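Alpha-fucosidase GH29 (Fusarium graminearum, PDB 4PSR) probably hydrolyses alpha-linked L-fucose from the glycans of glycoproteins, as a glycoside hydrolase of family GH29 built on a TIM barrel. Local coordinates at residues 7-12 and 249-254; 379-384 and 431-436; 438-443 and 494-499. All blocks are in the same frame, centred on the assembly; numbering follows the deposited sequence. Where two conformers were deposited one is given.

How the contacts relate
Contact 1 belongs to the catalytic TIM barrel, where the N-terminal residues lie on an outer helix; its centre lies about 41 and 45 Å from those of contacts 2 and 3. Contacts 2 and 3 are neighbours in the beta-rich C-terminal part, their centres about 9 Å apart, sharing the loop between strands 428-431 and 445-451. All three are only partly buried, contact 3 farthest from the chain centre (about 31 Å between centres, against 24 Å). Contact 1 is mainly van der Waals and CH-pi contact, with a guanidinium at the ring edge; contact 2 turns on a buried carboxylate; contact 3 pairs one backbone bond with proline packing. Contacts 2 and 3 meet where Ile381 and Asn433 touch Pro498.

Contact 1 of 3, residues 7-12 and 249-254; sequences YEATWE and RLEFLA
On the outside of the TIM barrel, the N-terminal residues 7-12 pack against helix 246-263, which precedes barrel strand 268-272, and Trp11 meets Leu250 in a CH-pi contact. Leu250 CD2 sits 3.5 Å from the centroid of the six-membered ring of Trp11, only 12° off the ring normal, so the methyl group rests squarely over one face. The other Leu250 methyl, CD1, reaches back to Ala9 O at 3.6 Å, and the leucine thus fills the angle between the indole and the backbone leading into it. Trp11 has CG anti to its own carbonyl carbon (chi1 -66°), which lays the indole beside Leu250 of helix 246-263.

Arg249 NH1 comes to the edge of the same ring, near its plane, while the guanidinium is tilted 40° from the indole; its NH1 is hydrogen-bonded to Gly277 O and its NE to Val244 O. Trp11 NE1 bonds to Glu246 OE1 in the first turn of that helix, which helps set the ring's rotation, and Arg279 makes a cation-pi contact with the indole. Thr10 is the N-cap of helix 11-14, its OG1 taking the backbone N of Ser13.

Upstream the chain runs close to the helix. Ala9, the centre of an inverse gamma turn, sets its CB 3.9 Å from Leu250 CB, and Ala254 CB lies 3.6 Å from Glu8 O. Farther upstream, Tyr7 touches the helix by its stem alone, with CB 4.0 Å from Ala254 CA while the phenol ring leads away toward Ser13 and His17.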
# COMPACT_ATOMS: atom_id res chain seq x y z
N TYR A 7 9.70 10.45 22.77
CA TYR A 7 8.40 9.81 22.78
C TYR A 7 8.16 9.00 24.02
O TYR A 7 9.05 8.30 24.49
CB TYR A 7 8.21 8.92 21.54
CG TYR A 7 8.10 9.72 20.28
CD1 TYR A 7 6.90 10.34 19.93
CD2 TYR A 7 9.20 9.92 19.46
CE1 TYR A 7 6.80 11.12 18.77
CE2 TYR A 7 9.12 10.68 18.32
CZ TYR A 7 7.91 11.28 17.97
OH TYR A 7 7.81 12.07 16.84
N GLU A 8 6.95 9.10 24.55
CA GLU A 8 6.50 8.27 25.64
C GLU A 8 5.45 7.31 25.13
O GLU A 8 4.85 7.56 24.08
CB GLU A 8 5.88 9.13 26.76
CG GLU A 8 6.82 10.18 27.30
CD GLU A 8 6.09 11.20 28.15
OE1 GLU A 8 4.93 10.94 28.53
OE2 GLU A 8 6.67 12.28 28.43
N ALA A 9 5.21 6.24 25.86
CA ALA A 9 4.23 5.24 25.48
C ALA A 9 2.80 5.68 25.83
O ALA A 9 2.11 5.07 26.66
CB ALA A 9 4.55 3.92 26.12
N THR A 10 2.35 6.75 25.16
CA THR A 10 0.98 7.24 25.23
C THR A 10 0.48 7.64 23.85
O THR A 10 1.28 7.92 22.94
CB THR A 10 0.85 8.50 26.11
OG1 THR A 10 1.51 9.61 25.47
CG2 THR A 10 1.48 8.29 27.48
N TRP A 11 -0.83 7.69 23.66
CA TRP A 11 -1.37 8.08 22.35
C TRP A 11 -1.02 9.53 22.06
O TRP A 11 -0.62 9.88 20.95
CB TRP A 11 -2.87 7.85 22.28
CG TRP A 11 -3.23 6.41 22.34
CD1 TRP A 11 -3.95 5.77 23.32
CD2 TRP A 11 -2.85 5.39 21.40
NE1 TRP A 11 -4.04 4.42 23.05
CE2 TRP A 11 -3.38 4.17 21.87
CE3 TRP A 11 -2.14 5.39 20.21
CZ2 TRP A 11 -3.20 2.96 21.20
CZ3 TRP A 11 -1.95 4.19 19.55
CH2 TRP A 11 -2.49 3.00 20.04
N GLU A 12 -1.11 10.39 23.06
CA GLU A 12 -0.92 11.79 22.84
C GLU A 12 0.54 12.11 22.46
O GLU A 12 0.79 12.96 21.60
CB GLU A 12 -1.43 12.55 24.07
CG GLU A 12 -0.87 12.05 25.44
CD GLU A 12 -1.65 10.91 26.15
OE1 GLU A 12 -2.47 10.14 25.55
OE2 GLU A 12 -1.41 10.77 27.38
N ARG A 249 1.47 -2.16 22.47
CA ARG A 249 1.39 -1.37 21.23
C ARG A 249 2.01 -0.00 21.38
O ARG A 249 2.80 0.43 20.55
CB ARG A 249 -0.06 -1.27 20.79
CG ARG A 249 -0.59 -2.54 20.19
CD ARG A 249 -2.02 -2.40 19.77
NE ARG A 249 -3.01 -2.65 20.83
CZ ARG A 249 -4.04 -1.86 21.12
NH1 ARG A 249 -4.21 -0.67 20.57
NH2 ARG A 249 -4.91 -2.26 22.04
N LEU A 250 1.70 0.67 22.48
CA LEU A 250 2.23 1.99 22.73
C LEU A 250 3.74 1.96 22.97
O LEU A 250 4.45 2.88 22.56
CB LEU A 250 1.52 2.64 23.94
CG LEU A 250 0.11 3.12 23.63
CD1 LEU A 250 -0.59 3.47 24.93
CD2 LEU A 250 0.19 4.34 22.72
N GLU A 251 4.23 0.90 23.63
CA GLU A 251 5.66 0.78 23.87
C GLU A 251 6.42 0.56 22.54
O GLU A 251 7.50 1.09 22.34
CB GLU A 251 5.92 -0.36 24.87
CG GLU A 251 5.56 0.05 26.31
CD GLU A 251 5.49 -1.09 27.29
OE1 GLU A 251 5.70 -2.25 26.91
OE2 GLU A 251 5.21 -0.82 28.48
N PHE A 252 5.82 -0.24 21.64
CA PHE A 252 6.38 -0.38 20.29
C PHE A 252 6.48 0.96 19.56
O PHE A 252 7.56 1.31 19.02
CB PHE A 252 5.56 -1.35 19.43
CG PHE A 252 5.89 -1.23 17.97
CD1 PHE A 252 7.12 -1.66 17.47
CD2 PHE A 252 5.00 -0.61 17.10
CE1 PHE A 252 7.44 -1.49 16.12
CE2 PHE A 252 5.31 -0.44 15.75
CZ PHE A 252 6.53 -0.88 15.26
N LEU A 253 5.38 1.72 19.51
CA LEU A 253 5.37 2.99 18.80
C LEU A 253 6.43 3.93 19.36
O LEU A 253 7.22 4.53 18.61
CB LEU A 253 3.95 3.62 18.86
CG LEU A 253 2.86 2.84 18.13
CD1 LEU A 253 1.48 3.41 18.44
CD2 LEU A 253 3.11 2.88 16.60
N ALA A 254 6.45 4.09 20.68
CA ALA A 254 7.45 4.97 21.28
C ALA A 254 8.89 4.50 21.01
O ALA A 254 9.76 5.30 20.68
CB ALA A 254 7.22 5.15 22.80

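Contact 2 of 3, residues 379-384 and 431-436; sequences WDIYGE and VKNLGS
Glu384 turns its CG anti to the carbonyl carbon (chi1 -51°) and then runs on extended, which carries its carboxylate to the backbone of residues 431-436; Asn433, its own CG likewise anti to the carbonyl carbon, slides past it from the other direction. Each carboxylate oxygen finds a backbone N-H in the short 3-10 segment 432-433. Lys432 N donates at 2.7 Å to the syn lone pair of Glu384 OE1, and Asn433 N donates to Glu384 OE2 at 2.8 Å from the syn side, 32° out of the carboxylate plane. Asn433 ND2 makes a second bond to Glu384 OE2, also 2.8 Å, from above the same face as the backbone N. The two backbone bonds are the straighter ones; the ND2 bond is more bent and tilted from the Asn433 amide plane. The amide and carboxylate planes are 67° apart. A water accepts from Asn433 ND2 and gives a weak bond to Gly383 O.

Apolar groups close in beside these bonds. Ile381 CD1 comes up against the amide of Asn433, 3.3 Å from its OD1, and Trp379 CH2 lies 4.1 Å from Leu434 CD2. The Trp379 ring also stacks edge-to-face with Phe407 of strand 405-409, the neighbour of strand 383-384 in the six-stranded antiparallel sheet.

Three N-H groups therefore grip a carboxylate in a buried residue, two of them on one oxygen. Such a set of donors would be expected to favour the ionised form of Glu384, and the pair of consecutive backbone N-H groups clamps the turn after strand 428-431 to the edge strand of the sheet. Lys432 NZ stays 6.3 Å from Glu384 OE1, so the grip comes from neutral donors.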
# COMPACT_ATOMS: atom_id res chain seq x y z
N TRP A 379 -3.92 14.99 -7.42
CA TRP A 379 -4.70 16.19 -7.72
C TRP A 379 -5.90 16.19 -6.77
O TRP A 379 -5.87 15.48 -5.78
CB TRP A 379 -5.13 16.15 -9.18
CG TRP A 379 -5.54 17.47 -9.76
CD1 TRP A 379 -5.11 18.71 -9.38
CD2 TRP A 379 -6.43 17.67 -10.86
NE1 TRP A 379 -5.69 19.68 -10.18
CE2 TRP A 379 -6.52 19.07 -11.08
CE3 TRP A 379 -7.20 16.81 -11.65
CZ2 TRP A 379 -7.32 19.61 -12.08
CZ3 TRP A 379 -7.98 17.36 -12.66
CH2 TRP A 379 -8.03 18.76 -12.86
N ASP A 380 -6.96 16.97 -7.03
CA ASP A 380 -8.15 16.86 -6.19
C ASP A 380 -9.17 15.89 -6.77
O ASP A 380 -10.15 15.57 -6.12
CB ASP A 380 -8.81 18.21 -5.88
CG ASP A 380 -7.93 19.10 -4.99
OD1 ASP A 380 -7.31 18.63 -4.00
OD2 ASP A 380 -7.82 20.29 -5.32
N ILE A 381 -8.94 15.45 -8.00
CA ILE A 381 -9.77 14.46 -8.67
C ILE A 381 -8.82 13.38 -9.19
O ILE A 381 -7.80 13.72 -9.79
CB ILE A 381 -10.54 15.11 -9.84
CG1 ILE A 381 -11.52 16.17 -9.31
CG2 ILE A 381 -11.28 14.04 -10.66
CD1 ILE A 381 -12.09 17.07 -10.40
N TYR A 382 -9.08 12.11 -8.90
CA TYR A 382 -8.05 11.08 -9.18
C TYR A 382 -7.99 10.67 -10.65
O TYR A 382 -6.95 10.24 -11.13
CB TYR A 382 -8.18 9.83 -8.31
CG TYR A 382 -9.37 9.00 -8.61
CD1 TYR A 382 -9.33 8.04 -9.61
CD2 TYR A 382 -10.53 9.15 -7.87
CE1 TYR A 382 -10.46 7.26 -9.88
CE2 TYR A 382 -11.63 8.40 -8.13
CZ TYR A 382 -11.60 7.47 -9.12
OH TYR A 382 -12.72 6.72 -9.35
N GLY A 383 -9.11 10.76 -11.35
CA GLY A 383 -9.19 10.20 -12.69
C GLY A 383 -10.57 10.31 -13.29
O GLY A 383 -11.51 10.84 -12.68
N GLU A 384 -10.69 9.76 -14.49
CA GLU A 384 -11.94 9.70 -15.25
C GLU A 384 -12.01 8.42 -16.06
O GLU A 384 -10.99 7.87 -16.45
CB GLU A 384 -12.04 10.86 -16.25
CG GLU A 384 -11.81 12.21 -15.68
CD GLU A 384 -11.79 13.35 -16.72
OE1 GLU A 384 -12.06 13.11 -17.93
OE2 GLU A 384 -11.50 14.48 -16.30
N VAL A 431 -10.39 15.31 -21.64
CA VAL A 431 -10.30 15.48 -20.19
C VAL A 431 -11.53 16.24 -19.70
O VAL A 431 -11.59 17.47 -19.80
CB VAL A 431 -8.99 16.21 -19.78
CG1 VAL A 431 -8.82 16.22 -18.28
CG2 VAL A 431 -7.78 15.57 -20.48
N LYS A 432 -12.51 15.52 -19.17
CA LYS A 432 -13.76 16.16 -18.78
C LYS A 432 -13.59 17.25 -17.74
O LYS A 432 -14.29 18.27 -17.76
CB LYS A 432 -14.76 15.13 -18.28
CG LYS A 432 -15.20 14.15 -19.35
CD LYS A 432 -16.19 13.12 -18.78
CE LYS A 432 -16.87 12.31 -19.88
NZ LYS A 432 -17.73 13.16 -20.75
N ASN A 433 -12.67 17.03 -16.80
CA ASN A 433 -12.49 17.98 -15.73
C ASN A 433 -11.73 19.24 -16.09
O ASN A 433 -11.48 20.07 -15.22
CB ASN A 433 -11.91 17.29 -14.47
CG ASN A 433 -12.94 16.44 -13.78
OD1 ASN A 433 -13.87 16.96 -13.16
ND2 ASN A 433 -12.82 15.14 -13.92
N LEU A 434 -11.38 19.39 -17.37
CA LEU A 434 -10.81 20.64 -17.86
C LEU A 434 -11.66 21.24 -18.98
O LEU A 434 -11.20 22.15 -19.68
CB LEU A 434 -9.36 20.42 -18.33
CG LEU A 434 -8.35 20.04 -17.22
CD1 LEU A 434 -7.02 19.71 -17.87
CD2 LEU A 434 -8.20 21.15 -16.19
N GLY A 435 -12.89 20.74 -19.13
CA GLY A 435 -13.85 21.30 -20.09
C GLY A 435 -14.50 22.57 -19.55
O GLY A 435 -14.23 22.98 -18.44
N SER A 436 -15.37 23.18 -20.36
CA SER A 436 -16.01 24.42 -19.94
C SER A 436 -17.05 24.17 -18.87
O SER A 436 -17.28 25.02 -18.00
CB SER A 436 -16.62 25.16 -21.14
OG SER A 436 -15.60 25.63 -22.00
O HOH W 1 -14.21 12.79 -12.73

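Contact 3 of 3, residues 438-443 and 494-499; sequences ALVDLE and GIPVPQ
Gln499 lies against Ala438 and Leu439, its CB 3.4 Å from Ala438 O, the carbonyl that accepts the bond from Gln499 N at 2.8 Å, with the donor tilted 25° from the carbonyl plane. CB and CG of Gln499 both lie 3.8 Å from Leu439 CD1; the two side chains run side by side in the same direction. The chain then bends at chi2 (68°), taking the amide off to Arg543 and Ser545, where NE2 is hydrogen-bonded to Arg543 O and Ser545 OG.

Val440 supplies the other half of the contact by splitting its methyls between two prolines. Its CG2 rests 3.8 Å from Pro498 CA, and its CG1 meets Pro496 CB at 4.1 Å, with the side chains crossing at about a right angle. A water donates to Leu439 O at 2.8 Å and also lies beside Val497 O, at a distance so short that this second bond is doubtful.

Neither segment is regular helix or strand. The loop before strand 445-451 is thereby joined to the linker between strands 485-491 and 504-507; Pro496 packs on Phe491 of the first, and Val497 and Gln499 touch Ala505 of the second.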
# COMPACT_ATOMS: atom_id res chain seq x y z
N ALA A 438 -16.70 22.30 -16.51
CA ALA A 438 -15.92 22.28 -15.27
C ALA A 438 -15.55 23.68 -14.80
O ALA A 438 -14.85 23.83 -13.81
CB ALA A 438 -14.66 21.45 -15.48
N LEU A 439 -16.02 24.71 -15.52
CA LEU A 439 -15.79 26.11 -15.15
C LEU A 439 -14.30 26.40 -15.08
O LEU A 439 -13.84 27.17 -14.24
CB LEU A 439 -16.47 26.47 -13.82
CG LEU A 439 -17.95 26.08 -13.65
CD1 LEU A 439 -18.54 26.59 -12.34
CD2 LEU A 439 -18.75 26.61 -14.82
N VAL A 440 -13.55 25.77 -15.97
CA VAL A 440 -12.10 25.92 -16.01
C VAL A 440 -11.67 26.91 -17.11
O VAL A 440 -12.08 26.79 -18.26
CB VAL A 440 -11.47 24.52 -16.24
CG1 VAL A 440 -10.10 24.59 -16.88
CG2 VAL A 440 -11.40 23.76 -14.91
N ASP A 441 -10.86 27.89 -16.73
CA ASP A 441 -10.30 28.86 -17.68
C ASP A 441 -8.92 28.37 -18.08
O ASP A 441 -8.04 28.23 -17.25
CB ASP A 441 -10.20 30.25 -17.05
CG ASP A 441 -9.91 31.35 -18.08
OD1 ASP A 441 -9.15 31.12 -19.05
OD2 ASP A 441 -10.46 32.46 -17.90
N LEU A 442 -8.75 28.09 -19.37
CA LEU A 442 -7.49 27.57 -19.88
C LEU A 442 -6.54 28.63 -20.46
O LEU A 442 -5.57 28.29 -21.14
CB LEU A 442 -7.73 26.47 -20.92
CG LEU A 442 -8.34 25.16 -20.39
CD1 LEU A 442 -8.51 24.20 -21.56
CD2 LEU A 442 -7.47 24.50 -19.31
N GLU A 443 -6.79 29.90 -20.14
CA GLU A 443 -5.92 30.98 -20.59
C GLU A 443 -4.48 30.71 -20.16
O GLU A 443 -3.54 31.02 -20.87
CB GLU A 443 -6.37 32.34 -20.05
CG GLU A 443 -6.24 32.48 -18.53
CD GLU A 443 -6.78 33.80 -18.01
OE1 GLU A 443 -6.93 34.75 -18.81
OE2 GLU A 443 -7.04 33.89 -16.79
N GLY A 494 -0.31 28.09 -11.75
CA GLY A 494 -1.04 27.09 -10.99
C GLY A 494 -2.15 26.40 -11.77
O GLY A 494 -2.78 27.00 -12.63
N ILE A 495 -2.38 25.13 -11.46
CA ILE A 495 -3.43 24.39 -12.13
C ILE A 495 -4.80 24.94 -11.73
O ILE A 495 -5.07 25.16 -10.54
CB ILE A 495 -3.37 22.87 -11.75
CG1 ILE A 495 -2.00 22.30 -12.12
CG2 ILE A 495 -4.47 22.09 -12.45
CD1 ILE A 495 -1.64 20.98 -11.35
N PRO A 496 -5.71 25.13 -12.70
CA PRO A 496 -7.07 25.59 -12.38
C PRO A 496 -7.84 24.62 -11.48
O PRO A 496 -7.58 23.40 -11.53
CB PRO A 496 -7.75 25.66 -13.75
CG PRO A 496 -6.67 25.75 -14.72
CD PRO A 496 -5.48 25.05 -14.14
N VAL A 497 -8.76 25.15 -10.68
CA VAL A 497 -9.59 24.33 -9.79
C VAL A 497 -10.88 23.93 -10.50
O VAL A 497 -11.76 24.78 -10.75
CB VAL A 497 -9.91 25.06 -8.50
CG1 VAL A 497 -10.76 24.17 -7.56
CG2 VAL A 497 -8.60 25.47 -7.81
N PRO A 498 -11.01 22.65 -10.84
CA PRO A 498 -12.21 22.26 -11.56
C PRO A 498 -13.46 22.25 -10.69
O PRO A 498 -13.42 22.06 -9.46
CB PRO A 498 -11.86 20.84 -12.03
CG PRO A 498 -10.94 20.34 -10.95
CD PRO A 498 -10.13 21.51 -10.55
N GLN A 499 -14.61 22.45 -11.34
CA GLN A 499 -15.89 22.27 -10.71
C GLN A 499 -16.43 20.88 -11.06
O GLN A 499 -16.75 20.60 -12.20
CB GLN A 499 -16.88 23.34 -11.19
CG GLN A 499 -18.16 23.38 -10.40
CD GLN A 499 -17.95 23.84 -8.97
OE1 GLN A 499 -17.06 24.64 -8.68
NE2 GLN A 499 -18.76 23.33 -8.06
O HOH W 2 -12.28 26.91 -11.97